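Local coordinates for protein PilM (Pseudomonas aeruginosa, PDB 3HG9) that is of unknown function but belongs to the PilM family and probably takes part in forming or working a pilus, at residues G96-V99 with A105-I108; R17-Y22 with S66-A71. One frame throughout, in Å; residues are numbered along the deposited sequence.

Contact 1: G96-V99 with A105-I108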
loop_
_atom_site.group_PDB
_atom_site.type_symbol
_atom_site.label_atom_id
_atom_site.label_comp_id
_atom_site.label_asym_id
_atom_site.label_seq_id
_atom_site.Cartn_x
_atom_site.Cartn_y
_atom_site.Cartn_z
ATOM N N GLY B 96 -4.544 -3.675 -18.997
ATOM C CA GLY B 96 -5.033 -4.823 -18.248
ATOM C C GLY B 96 -4.208 -4.889 -16.969
ATOM O O GLY B 96 -4.483 -5.756 -16.061
ATOM N N GLN B 97 -3.206 -3.979 -16.889
ATOM C CA GLN B 97 -2.144 -4.055 -15.849
ATOM C C GLN B 97 -1.668 -2.713 -15.225
ATOM O O GLN B 97 -1.801 -1.618 -15.848
ATOM C CB GLN B 97 -0.893 -4.767 -16.414
ATOM C CG GLN B 97 -1.159 -6.042 -17.201
ATOM C CD GLN B 97 -0.915 -7.272 -16.357
ATOM O OE1 GLN B 97 -1.780 -7.703 -15.563
ATOM N NE2 GLN B 97 0.294 -7.846 -16.503
ATOM N N LEU B 98 -1.060 -2.824 -14.027
ATOM C CA LEU B 98 -0.383 -1.716 -13.356
ATOM C C LEU B 98 1.065 -2.059 -13.115
ATOM O O LEU B 98 1.406 -2.767 -12.176
ATOM C CB LEU B 98 -1.033 -1.406 -12.014
ATOM C CG LEU B 98 -0.515 -0.175 -11.273
ATOM C CD1 LEU B 98 -1.109 0.963 -12.006
ATOM C CD2 LEU B 98 -0.869 -0.097 -9.736
ATOM N N VAL B 99 1.929 -1.524 -13.945
ATOM C CA VAL B 99 3.332 -1.849 -13.910
ATOM C C VAL B 99 4.072 -1.074 -12.817
ATOM O O VAL B 99 4.367 0.095 -12.999
ATOM C CB VAL B 99 3.944 -1.562 -15.314
ATOM C CG1 VAL B 99 3.927 -0.100 -15.600
ATOM C CG2 VAL B 99 5.357 -2.110 -15.448
ATOM N N ALA B 105 4.473 -6.196 -12.765
ATOM C CA ALA B 105 3.168 -5.857 -13.287
ATOM C C ALA B 105 2.134 -6.505 -12.428
ATOM O O ALA B 105 2.041 -7.711 -12.393
ATOM C CB ALA B 105 3.040 -6.367 -14.686
ATOM N N THR B 106 1.349 -5.689 -11.742
ATOM C CA THR B 106 0.305 -6.141 -10.849
ATOM C C THR B 106 -1.052 -5.946 -11.564
ATOM O O THR B 106 -1.446 -4.805 -11.919
ATOM C CB THR B 106 0.380 -5.407 -9.457
ATOM O OG1 THR B 106 -0.053 -4.044 -9.584
ATOM C CG2 THR B 106 1.780 -5.355 -8.904
ATOM N N ALA B 107 -1.728 -7.074 -11.808
ATOM C CA ALA B 107 -2.940 -7.149 -12.619
ATOM C C ALA B 107 -4.168 -6.717 -11.840
ATOM O O ALA B 107 -4.519 -7.394 -10.845
ATOM C CB ALA B 107 -3.141 -8.579 -13.105
ATOM N N ILE B 108 -4.825 -5.621 -12.277
ATOM C CA ILE B 108 -6.019 -5.106 -11.560
ATOM C C ILE B 108 -7.320 -4.786 -12.366
ATOM O O ILE B 108 -7.278 -4.475 -13.576
ATOM C CB ILE B 108 -5.718 -3.827 -10.715
ATOM C CG1 ILE B 108 -4.273 -3.726 -10.283
ATOM C CG2 ILE B 108 -6.715 -3.678 -9.538
ATOM C CD1 ILE B 108 -3.985 -2.332 -9.779
#

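Contact 2: R17-Y22 with S66-A71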
loop_
_atom_site.group_PDB
_atom_site.type_symbol
_atom_site.label_atom_id
_atom_site.label_comp_id
_atom_site.label_asym_id
_atom_site.label_seq_id
_atom_site.Cartn_x
_atom_site.Cartn_y
_atom_site.Cartn_z
ATOM N N ARG B 17 -4.592 -7.184 14.128
ATOM C CA ARG B 17 -4.254 -5.940 14.795
ATOM C C ARG B 17 -2.830 -5.883 15.482
ATOM O O ARG B 17 -2.080 -4.905 15.276
ATOM C CB ARG B 17 -5.396 -5.582 15.781
ATOM C CG ARG B 17 -6.563 -4.745 15.124
ATOM C CD ARG B 17 -7.593 -4.242 16.176
ATOM N NE ARG B 17 -8.115 -2.859 16.028
ATOM C CZ ARG B 17 -9.162 -2.493 15.269
ATOM N NH1 ARG B 17 -9.840 -3.397 14.557
ATOM N NH2 ARG B 17 -9.545 -1.211 15.194
ATOM N N SER B 18 -2.443 -6.914 16.233
ATOM C CA SER B 18 -1.076 -6.985 16.799
ATOM C C SER B 18 -0.019 -7.057 15.672
ATOM O O SER B 18 0.962 -6.295 15.651
ATOM C CB SER B 18 -0.950 -8.232 17.708
ATOM O OG SER B 18 -2.022 -8.274 18.670
ATOM N N LEU B 19 -0.229 -7.956 14.718
ATOM C CA LEU B 19 0.594 -7.917 13.555
ATOM C C LEU B 19 0.741 -6.459 13.016
ATOM O O LEU B 19 1.863 -5.954 12.844
ATOM C CB LEU B 19 0.003 -8.843 12.495
ATOM C CG LEU B 19 0.974 -8.996 11.315
ATOM C CD1 LEU B 19 0.879 -10.448 10.808
ATOM C CD2 LEU B 19 0.675 -8.049 10.141
ATOM N N LEU B 20 -0.379 -5.780 12.756
ATOM C CA LEU B 20 -0.296 -4.462 12.064
ATOM C C LEU B 20 0.501 -3.519 12.932
ATOM O O LEU B 20 1.376 -2.719 12.467
ATOM C CB LEU B 20 -1.687 -3.886 11.802
ATOM C CG LEU B 20 -2.189 -4.774 10.723
ATOM C CD1 LEU B 20 -3.572 -4.412 10.259
ATOM C CD2 LEU B 20 -1.135 -4.795 9.561
ATOM N N LEU B 21 0.233 -3.647 14.214
ATOM C CA LEU B 21 0.884 -2.801 15.157
ATOM C C LEU B 21 2.397 -3.062 15.205
ATOM O O LEU B 21 3.192 -2.120 15.344
ATOM C CB LEU B 21 0.249 -3.070 16.488
ATOM C CG LEU B 21 0.770 -2.276 17.640
ATOM C CD1 LEU B 21 -0.352 -2.440 18.641
ATOM C CD2 LEU B 21 2.120 -2.831 18.158
ATOM N N TYR B 22 2.801 -4.329 15.111
ATOM C CA TYR B 22 4.263 -4.690 15.150
ATOM C C TYR B 22 4.904 -4.202 13.876
ATOM O O TYR B 22 5.956 -3.547 13.879
ATOM C CB TYR B 22 4.407 -6.178 15.187
ATOM C CG TYR B 22 5.800 -6.719 15.284
ATOM C CD1 TYR B 22 6.427 -6.859 16.509
ATOM C CD2 TYR B 22 6.444 -7.231 14.147
ATOM C CE1 TYR B 22 7.767 -7.417 16.591
ATOM C CE2 TYR B 22 7.747 -7.805 14.211
ATOM C CZ TYR B 22 8.396 -7.880 15.413
ATOM O OH TYR B 22 9.644 -8.462 15.445
ATOM N N SER B 66 9.926 -3.138 5.190
ATOM C CA SER B 66 9.828 -4.180 6.201
ATOM C C SER B 66 8.614 -5.106 6.067
ATOM O O SER B 66 7.606 -4.728 5.534
ATOM C CB SER B 66 9.953 -3.598 7.611
ATOM O OG SER B 66 9.401 -2.309 7.633
ATOM N N TYR B 67 8.745 -6.331 6.594
ATOM C CA TYR B 67 7.684 -7.280 6.599
ATOM C C TYR B 67 7.397 -7.786 8.010
ATOM O O TYR B 67 8.318 -7.998 8.800
ATOM C CB TYR B 67 8.120 -8.449 5.778
ATOM C CG TYR B 67 8.905 -8.106 4.555
ATOM C CD1 TYR B 67 8.463 -8.513 3.305
ATOM C CD2 TYR B 67 10.097 -7.416 4.628
ATOM C CE1 TYR B 67 9.199 -8.242 2.123
ATOM C CE2 TYR B 67 10.820 -7.128 3.468
ATOM C CZ TYR B 67 10.376 -7.550 2.217
ATOM O OH TYR B 67 11.102 -7.251 1.029
ATOM N N ALA B 68 6.137 -8.034 8.323
ATOM C CA ALA B 68 5.815 -8.700 9.583
ATOM C C ALA B 68 5.032 -9.949 9.223
ATOM O O ALA B 68 4.139 -9.844 8.375
ATOM C CB ALA B 68 4.948 -7.752 10.475
ATOM N N PHE B 69 5.358 -11.116 9.791
ATOM C CA PHE B 69 4.724 -12.345 9.337
ATOM C C PHE B 69 4.484 -13.405 10.384
ATOM O O PHE B 69 5.331 -13.672 11.223
ATOM C CB PHE B 69 5.511 -12.979 8.187
ATOM C CG PHE B 69 6.983 -13.166 8.457
ATOM C CD1 PHE B 69 7.478 -14.407 8.893
ATOM C CD2 PHE B 69 7.883 -12.105 8.218
ATOM C CE1 PHE B 69 8.831 -14.592 9.123
ATOM C CE2 PHE B 69 9.256 -12.255 8.450
ATOM C CZ PHE B 69 9.750 -13.524 8.913
ATOM N N ILE B 70 3.302 -14.000 10.328
ATOM C CA ILE B 70 3.040 -15.207 11.080
ATOM C C ILE B 70 3.346 -16.397 10.200
ATOM O O ILE B 70 2.654 -16.673 9.224
ATOM C CB ILE B 70 1.646 -15.259 11.726
ATOM C CG1 ILE B 70 1.749 -14.639 13.114
ATOM C CG2 ILE B 70 1.183 -16.710 11.994
ATOM C CD1 ILE B 70 1.593 -13.154 13.154
ATOM N N ALA B 71 4.426 -17.071 10.598
ATOM C CA ALA B 71 5.071 -18.176 9.890
ATOM C C ALA B 71 4.137 -19.336 9.479
ATOM O O ALA B 71 4.301 -19.907 8.360
ATOM C CB ALA B 71 6.292 -18.683 10.707
#

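Contact 1: G96-V99 with A105-I108
Leu98 lies alongside Thr106, the two side chains pointing the same way from adjacent strands of a β-hairpin, with Leu98 CB 3.7 Å from Thr106 OG1. They form an antiparallel hydrogen-bonded pair. Leu98 N donates to Thr106 O at 2.9 Å, and the return bond from Thr106 N to Leu98 O, 3.0 Å, is the straighter of the two. Leu98 O takes a second bond, from Thr106 OG1 at 3.2 Å. A chi1 of 73° sets this hydroxyl between its own backbone N and carbonyl carbon, from where it meets Leu98 O in the carbonyl plane, on a lone pair, whereas the amide N comes from above that plane. One buried residue thus grips a single carbonyl oxygen twice. Farther along, Ile108 reaches back across the hairpin: its CD1 sits 3.8 Å from both CB and CD2 of Leu98. Val99 and Ala105 make the next, non-hydrogen-bonded pair, on the other sheet face. Strand 104-106 is one of the two outermost strands of this chain's four-stranded sheet; strand 97-100 lies between it and strand 88-94, with which Val99 shares a backbone hydrogen bond at Val92, while Leu98 packs on Leu89 and on Val120 and Val122 of strand 119-123.

Contact 2: R17-Y22 with S66-A71
Leu19 and Tyr22, three residues apart on one side of helix 12-31, both reach toward the small methyl of Ala68, so the helix packs against a β-hairpin whose strands are 57-62 and 65-70. The helix segment and strand 66-70 run nearly antiparallel, 155° between their directions, and their axes come within 8.3 Å. Both leucine and tyrosine extend with CG anti to the backbone N (chi1 -171° in Leu19), which carries them off the helix toward the strand. There they use different surfaces. Tyr22 presents the edge of its ring: Ala68 CB lies near the ring plane, 4.0 Å from CD2, so the methyl abuts the rim instead of stacking on a face. Leu19 comes with its branched end, CG standing 4.2 Å from the same methyl. The four residues that touch are all buried, and the side-chain contacts between the segments are all apolar.

Strand alternation sorts the rest. Ala68 faces the helix, while the neighbouring Phe69 points away from it and packs on Ile114 of the second subunit. Residues 66 to 70 also pair with an antiparallel strand of that subunit, so the sheet under the helix continues through the dimer interface. Leu19 itself touches Ala121 of the second subunit, and Tyr22 is flanked within its own chain by Leu57, Leu45 and Asp42.

Two residues beyond Ala68, Ile70 does not point straight at the helix; its CB leaves to the side, and the folded end of the chain, with chi2 at 86°, brings the terminal methyl back. It crosses the leucine at an angle, Ile70 CD1 lying 3.7 Å from Leu19 CD1, the closest approach between the two segments.

Contact 2 closes before contact 1 opens along the chain, and within one subunit the two stand apart, their centres 26 Å from each other and their nearest atoms about 14 Å. They also belong to separate sheets: contact 2 sets a helix against a two-stranded hairpin, contact 1 joins an outermost strand of a four-stranded sheet to the inner strand beside it. The centre of contact 2 lies about 8 Å, and that of contact 1 about 18 Å, from the centre of the chain. The dimer brings the two parts of the fold together. Strand 119-123, which contact 1 meets through Leu98 in its own chain, offers Ala121 of the second subunit to Leu19 of contact 2. Neither contact can be tied to a known active site.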